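Local coordinates for phosphoribosylaminoimidazole carboxylase (Bombyx mori, PDB 4JA0), which combines SAICAR synthetase and AIR carboxylase domains in one bifunctional chain, and so probably catalyses two steps of purine biosynthesis, at residues A[42-46]-A[230-234]; A[288-294]-A[384-388]; A[348-352]-A[374-380]. One frame throughout, in Å; residues are numbered along the deposited sequence.

Interaction 1 belongs to the SAICAR synthetase part of the chain, whereas interactions 2 and 3 both lie in the AIR carboxylase part, on the other side of the chain's centre. The centre of interaction 1 is about 42 Å from that of interaction 2 and about 53 Å from that of interaction 3, and interaction 1 closes before either opens. Interactions 2 and 3 are about 14 Å apart between centres. Segments 348-352 and 374-380 fall between 288-294 and 384-388 in sequence, and strand 375-376 is followed in the chain by helix 380-391, whose M386 packs on I349. The contacts thus sample two separate folded units, the second of which also meets a neighbouring subunit at both sites.

Interaction 1: residues A[42-46]-A[230-234]; sequences ITAGD and KQVYR
T43 meets Y233 where strand 36-43 of the SAICAR synthetase part ends, and three residues later D46 joins K230 and R234 in a salt-bridge network at the start of helix 231-235. OG1 of T43 lies over one face of the Y233 ring, displaced toward the rim and 3.7 Å from CD1; a chi1 of 175° on T43 swings the hydroxyl to the far side from its own backbone N and onto the ring. CG2 of T43 approaches the ring near CE2. The phenol OH of Y233 is hydrogen-bonded to OD2 of D52, which anchors the end of the ring. A44 points its methyl away from the helix but offers its carbonyl: K230 NZ donates to A44 O at 3.1 Å, from above the carbonyl plane. At G45 the backbone N sits at the edge of the Y233 ring and the CA rests 3.7 Å from CE of K230. D46 then divides its carboxylate between two cations. OD1 takes K230 NZ at 2.8 Å on its syn side but tilted 31° from the carboxylate plane, at the end of an extended lysine chain. OD2 is held side-on by R234, whose NE and NH2 each come to 3.0 Å of it from the same face of the carboxylate, with the two flat groups 57° apart. With a leucine in place of R234 both bonds to OD2 go, and the D46 carboxylate would probably be left to K230 alone and freer to turn. A sulfate ion, probably from the crystallisation liquor, lies about 6 Å from the R234 side chain. R234 is itself steadied on the helix, its NH1 donating to OE1 of Q231 at 3.0 Å.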
# COMPACT_ATOMS: atom_id res chain seq x y z
N ILE A 42 43.59 -52.07 27.60
CA ILE A 42 42.78 -52.64 28.68
C ILE A 42 41.29 -52.35 28.44
O ILE A 42 40.93 -51.35 27.82
CB ILE A 42 43.19 -52.06 30.04
N THR A 43 40.43 -53.20 28.98
CA THR A 43 38.99 -53.02 28.87
C THR A 43 38.40 -53.12 30.29
O THR A 43 38.44 -54.17 30.94
CB THR A 43 38.35 -54.03 27.82
OG1 THR A 43 36.91 -53.93 27.80
CG2 THR A 43 38.78 -55.47 28.09
N ALA A 44 37.85 -52.00 30.76
CA ALA A 44 37.44 -51.85 32.15
C ALA A 44 35.94 -51.75 32.24
O ALA A 44 35.39 -50.66 32.41
CB ALA A 44 38.10 -50.62 32.79
N GLY A 45 35.28 -52.89 32.11
CA GLY A 45 33.84 -52.98 32.29
C GLY A 45 33.46 -52.49 33.66
O GLY A 45 33.93 -53.03 34.68
N ASP A 46 32.61 -51.47 33.65
CA ASP A 46 32.22 -50.72 34.84
C ASP A 46 31.97 -51.59 36.07
O ASP A 46 31.32 -52.63 35.99
CB ASP A 46 30.98 -49.87 34.53
CG ASP A 46 31.03 -49.24 33.15
OD1 ASP A 46 32.15 -49.05 32.62
OD2 ASP A 46 29.96 -48.93 32.60
N LYS A 230 30.42 -52.03 24.03
CA LYS A 230 30.98 -52.53 25.29
C LYS A 230 29.93 -53.17 26.23
O LYS A 230 30.25 -53.62 27.33
CB LYS A 230 31.72 -51.37 25.97
CG LYS A 230 32.60 -51.71 27.16
CD LYS A 230 32.79 -50.47 28.02
CE LYS A 230 33.45 -50.79 29.33
NZ LYS A 230 33.53 -49.59 30.20
N GLN A 231 28.67 -53.23 25.81
CA GLN A 231 27.66 -53.90 26.60
C GLN A 231 27.88 -55.42 26.55
O GLN A 231 27.55 -56.14 27.49
CB GLN A 231 26.24 -53.55 26.12
CG GLN A 231 25.14 -53.93 27.11
CD GLN A 231 25.33 -53.30 28.48
OE1 GLN A 231 25.80 -52.16 28.60
NE2 GLN A 231 24.95 -54.02 29.54
N VAL A 232 28.44 -55.89 25.44
CA VAL A 232 28.76 -57.30 25.27
C VAL A 232 29.71 -57.74 26.37
O VAL A 232 29.56 -58.81 26.97
CB VAL A 232 29.39 -57.57 23.89
CG1 VAL A 232 30.03 -58.94 23.84
CG2 VAL A 232 28.34 -57.43 22.79
N TYR A 233 30.70 -56.88 26.63
CA TYR A 233 31.68 -57.16 27.68
C TYR A 233 31.04 -57.07 29.09
O TYR A 233 31.35 -57.88 29.96
CB TYR A 233 32.88 -56.21 27.54
CG TYR A 233 33.91 -56.35 28.63
CD1 TYR A 233 34.04 -55.38 29.62
CD2 TYR A 233 34.75 -57.46 28.69
CE1 TYR A 233 34.98 -55.51 30.62
CE2 TYR A 233 35.70 -57.60 29.70
CZ TYR A 233 35.81 -56.61 30.66
OH TYR A 233 36.74 -56.72 31.67
N ARG A 234 30.15 -56.11 29.30
CA ARG A 234 29.48 -55.99 30.60
C ARG A 234 28.62 -57.21 30.93
O ARG A 234 28.55 -57.63 32.09
CB ARG A 234 28.60 -54.74 30.64
CG ARG A 234 29.34 -53.43 30.61
CD ARG A 234 28.37 -52.27 30.67
NE ARG A 234 29.06 -50.98 30.59
CZ ARG A 234 29.00 -50.15 29.55
NH1 ARG A 234 28.26 -50.46 28.49
NH2 ARG A 234 29.67 -49.01 29.58

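Interaction 2: residues A[288-294]-A[384-388]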
# COMPACT_ATOMS: atom_id res chain seq x y z
N ALA A 288 27.44 -17.88 1.63
CA ALA A 288 26.70 -18.54 2.69
C ALA A 288 26.57 -20.05 2.46
O ALA A 288 26.70 -20.84 3.40
CB ALA A 288 25.33 -17.91 2.83
N ALA A 289 26.29 -20.44 1.23
CA ALA A 289 26.03 -21.83 0.91
C ALA A 289 27.30 -22.64 0.96
O ALA A 289 27.32 -23.79 1.42
CB ALA A 289 25.39 -21.94 -0.45
N ARG A 290 28.39 -22.03 0.49
CA ARG A 290 29.68 -22.72 0.50
C ARG A 290 30.17 -23.00 1.91
O ARG A 290 30.75 -24.05 2.16
CB ARG A 290 30.71 -21.92 -0.31
CG ARG A 290 30.47 -22.06 -1.81
CD ARG A 290 31.21 -21.06 -2.65
NE ARG A 290 30.92 -21.30 -4.06
CZ ARG A 290 31.00 -20.37 -5.01
NH1 ARG A 290 31.38 -19.13 -4.70
NH2 ARG A 290 30.71 -20.67 -6.28
N GLU A 291 29.89 -22.09 2.83
CA GLU A 291 30.19 -22.28 4.24
C GLU A 291 29.31 -23.34 4.90
O GLU A 291 29.68 -23.96 5.90
CB GLU A 291 30.08 -20.95 4.99
CG GLU A 291 31.26 -20.04 4.73
CD GLU A 291 31.10 -18.67 5.37
OE1 GLU A 291 29.97 -18.32 5.79
OE2 GLU A 291 32.12 -17.95 5.46
N LEU A 292 28.12 -23.55 4.34
CA LEU A 292 27.29 -24.66 4.79
C LEU A 292 27.71 -25.94 4.09
O LEU A 292 27.17 -27.01 4.36
CB LEU A 292 25.82 -24.37 4.51
CG LEU A 292 25.23 -23.28 5.39
CD1 LEU A 292 23.95 -22.75 4.77
CD2 LEU A 292 24.97 -23.84 6.78
N GLY A 293 28.67 -25.82 3.16
CA GLY A 293 29.21 -26.98 2.49
C GLY A 293 28.58 -27.32 1.15
O GLY A 293 28.58 -28.48 0.75
N LEU A 294 28.01 -26.33 0.48
CA LEU A 294 27.34 -26.58 -0.81
C LEU A 294 28.23 -26.26 -2.02
O LEU A 294 29.15 -25.44 -1.92
CB LEU A 294 26.04 -25.79 -0.88
CG LEU A 294 24.99 -26.08 0.20
CD1 LEU A 294 23.77 -25.20 0.01
CD2 LEU A 294 24.58 -27.54 0.18
N ALA A 384 20.30 -19.39 0.87
CA ALA A 384 21.33 -20.43 0.95
C ALA A 384 20.90 -21.49 1.98
O ALA A 384 21.13 -22.68 1.78
CB ALA A 384 22.67 -19.83 1.32
N LEU A 385 20.27 -21.04 3.06
CA LEU A 385 19.79 -21.92 4.10
C LEU A 385 18.67 -22.84 3.58
O LEU A 385 18.65 -24.03 3.91
CB LEU A 385 19.30 -21.09 5.30
CG LEU A 385 20.34 -20.44 6.22
CD1 LEU A 385 19.66 -19.54 7.23
CD2 LEU A 385 21.16 -21.50 6.96
N MET A 386 17.74 -22.30 2.80
CA MET A 386 16.71 -23.14 2.19
C MET A 386 17.34 -24.22 1.31
O MET A 386 16.96 -25.39 1.37
CB MET A 386 15.74 -22.30 1.35
CG MET A 386 14.34 -22.23 1.89
SD MET A 386 13.55 -23.83 2.23
CE MET A 386 13.14 -24.26 0.55
N ALA A 387 18.31 -23.82 0.49
CA ALA A 387 19.03 -24.75 -0.37
C ALA A 387 19.75 -25.80 0.47
O ALA A 387 19.73 -27.00 0.15
CB ALA A 387 20.01 -23.99 -1.26
N ALA A 388 20.39 -25.34 1.54
CA ALA A 388 21.06 -26.26 2.46
C ALA A 388 20.11 -27.25 3.11
O ALA A 388 20.39 -28.45 3.15
CB ALA A 388 21.83 -25.49 3.52
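This is a buried contact between apolar side chains, in which the C-terminal end of helix 279-291, with the turn after it, packs on helix 380-391 through alanines and leucines. A384 brings the two backbones close: its CB lies 3.6 Å from CB of A288 and 3.9 Å from CB of A289, and the CA atoms of A289 and A384 are 4.9 Å apart. With only methyl groups at A288, A289 and A384, the helices can come this close. Beyond the alanines, L292 takes over. With CG anti to the carbonyl carbon (chi1 -70°), its CD1 reaches between two residues of the other helix, touching CB of A388 at 3.7 Å and CD2 of L385 at 3.8 Å, and the two leucine side chains cross at about a right angle. The five-stranded parallel sheet, with strand order 2-1-3-4-5, gives this domain a flavodoxin-like arrangement; helix 279-291 follows strand 267-273 and helix 380-391 follows strand 375-376, the first and last strands in chain order. L294 and A387 both rest on V269 of strand 267-273, which places the contact directly against the sheet. G293 ends helix 279-291 in a Schellman motif, its positive phi of 95° suiting a glycine, and L294 N returns to A289 O at 2.8 Å. That turn carries L294 back toward helix 380-391, where CD1 of L294 lies alongside its backbone, 3.7 Å from N of A388 and 4.0 Å from its CB. Helix 396-420 closes over the leucine end, with L402 touching L292, L385 and A388, while L385 also packs on G371 of a second subunit.

Interaction 3: residues A[348-352]-A[374-380]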
# COMPACT_ATOMS: atom_id res chain seq x y z
N VAL A 348 12.81 -24.71 -7.09
CA VAL A 348 13.27 -23.39 -7.51
C VAL A 348 12.95 -22.38 -6.43
O VAL A 348 11.79 -22.23 -6.04
CB VAL A 348 12.57 -22.95 -8.82
CG1 VAL A 348 12.89 -21.49 -9.11
CG2 VAL A 348 12.96 -23.83 -10.00
N ILE A 349 13.98 -21.69 -5.95
CA ILE A 349 13.79 -20.65 -4.92
C ILE A 349 14.09 -19.27 -5.49
O ILE A 349 15.13 -19.07 -6.13
CB ILE A 349 14.70 -20.89 -3.68
CG1 ILE A 349 14.57 -22.33 -3.18
CG2 ILE A 349 14.36 -19.92 -2.56
CD1 ILE A 349 15.64 -22.71 -2.19
N ASN A 350 13.16 -18.34 -5.25
CA ASN A 350 13.30 -16.94 -5.65
C ASN A 350 13.93 -16.06 -4.58
O ASN A 350 13.34 -15.87 -3.50
CB ASN A 350 11.95 -16.35 -5.97
CG ASN A 350 11.33 -16.98 -7.15
OD1 ASN A 350 12.00 -17.20 -8.15
ND2 ASN A 350 10.02 -17.23 -7.07
N CYS A 351 15.05 -15.44 -4.91
CA CYS A 351 15.67 -14.50 -4.00
C CYS A 351 15.93 -13.17 -4.70
O CYS A 351 17.01 -12.92 -5.23
CB CYS A 351 16.97 -15.09 -3.42
SG CYS A 351 17.72 -14.08 -2.10
N PRO A 352 14.92 -12.31 -4.73
CA PRO A 352 15.11 -11.00 -5.36
C PRO A 352 16.19 -10.25 -4.60
O PRO A 352 16.35 -10.46 -3.39
CB PRO A 352 13.77 -10.32 -5.17
CG PRO A 352 12.80 -11.45 -4.99
CD PRO A 352 13.54 -12.49 -4.24
N CYS A 374 7.34 -22.77 -7.42
CA CYS A 374 8.30 -21.75 -7.05
C CYS A 374 8.06 -21.24 -5.61
O CYS A 374 6.91 -20.95 -5.23
CB CYS A 374 8.20 -20.61 -8.07
SG CYS A 374 9.72 -19.72 -8.24
N ALA A 375 9.10 -21.21 -4.78
CA ALA A 375 9.01 -20.67 -3.41
C ALA A 375 9.83 -19.38 -3.32
O ALA A 375 10.81 -19.20 -4.05
CB ALA A 375 9.50 -21.68 -2.35
N THR A 376 9.46 -18.50 -2.39
CA THR A 376 10.07 -17.18 -2.31
C THR A 376 10.68 -16.89 -0.93
O THR A 376 10.12 -17.24 0.15
CB THR A 376 9.06 -16.09 -2.72
OG1 THR A 376 8.60 -16.32 -4.06
CG2 THR A 376 9.68 -14.70 -2.63
N VAL A 377 11.85 -16.27 -1.00
CA VAL A 377 12.67 -15.94 0.15
C VAL A 377 13.15 -14.50 -0.11
O VAL A 377 13.17 -14.06 -1.26
CB VAL A 377 13.84 -16.95 0.23
CG1 VAL A 377 15.18 -16.25 0.33
CG2 VAL A 377 13.66 -17.95 1.34
N ILE A 378 13.51 -13.76 0.93
CA ILE A 378 13.79 -12.33 0.74
C ILE A 378 15.23 -11.87 1.06
O ILE A 378 15.67 -10.78 0.63
CB ILE A 378 12.73 -11.52 1.50
CG1 ILE A 378 11.73 -10.93 0.52
CG2 ILE A 378 13.33 -10.43 2.39
CD1 ILE A 378 10.73 -10.05 1.25
N TYR A 379 15.98 -12.70 1.79
CA TYR A 379 17.37 -12.41 2.12
C TYR A 379 18.31 -13.47 1.55
O TYR A 379 17.96 -14.65 1.50
CB TYR A 379 17.56 -12.31 3.64
CG TYR A 379 16.56 -11.39 4.29
CD1 TYR A 379 16.70 -10.01 4.20
CD2 TYR A 379 15.47 -11.90 4.99
CE1 TYR A 379 15.79 -9.15 4.78
CE2 TYR A 379 14.54 -11.05 5.59
CZ TYR A 379 14.71 -9.68 5.47
OH TYR A 379 13.80 -8.82 6.05
N PRO A 380 19.51 -13.04 1.11
CA PRO A 380 20.47 -13.97 0.51
C PRO A 380 20.90 -15.10 1.44
O PRO A 380 20.96 -16.25 0.99
CB PRO A 380 21.68 -13.07 0.18
CG PRO A 380 21.50 -11.87 1.01
CD PRO A 380 20.02 -11.67 1.13
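I349 and A375 form a parallel beta bridge, as do N350 and T376, and this short ladder is the tight part of the contact. Three backbone hydrogen bonds zip it together: A375 N to V348 O at 3.1 Å, N350 N to A375 O at 2.8 Å and V377 N to N350 O at 2.9 Å, all nearly straight. The carbonyl of A375 is also approached by CA of I349 in a CA-H...O contact. On the sheet face that carries I349 and A375, CG2 of I349 packs obliquely against CB of V377, 4.1 Å away. N350 and T376 point to the opposite face, where N350 ND2 makes at most a weak bond to T376 OG1, the amide's position being doubtful; OD1 of N350 has a weak partner in N334. At the start of the ladder CG1 of V348 meets SG of C374 at 3.7 Å.

After V377 the segments part, and contact thins to scattered touches. C351 still reaches across: with chi1 at -172° its SG points away from its own N and ends 3.7 Å from O of Y379 and 3.8 Å from CA of P380. Y379 and P380 are partly exposed. Y379 holds the N-cap position of helix 380-391; its side chain is about 4 Å from a bound sulfate ion, probably from the crystallisation liquor, and its ring makes a cation-pi contact with R332 of a third subunit.

The pair forms a beta-alpha-beta unit, strand 348-350 crossing over through helix 358-361 to strand 375-376. Strand 348-350 also bonds to strand 323-329 through I349, while strand 375-376, outermost within this chain, hydrogen-bonds from the backbone of T376 to a second subunit; helix 380-391 covers I349, C351 and V377.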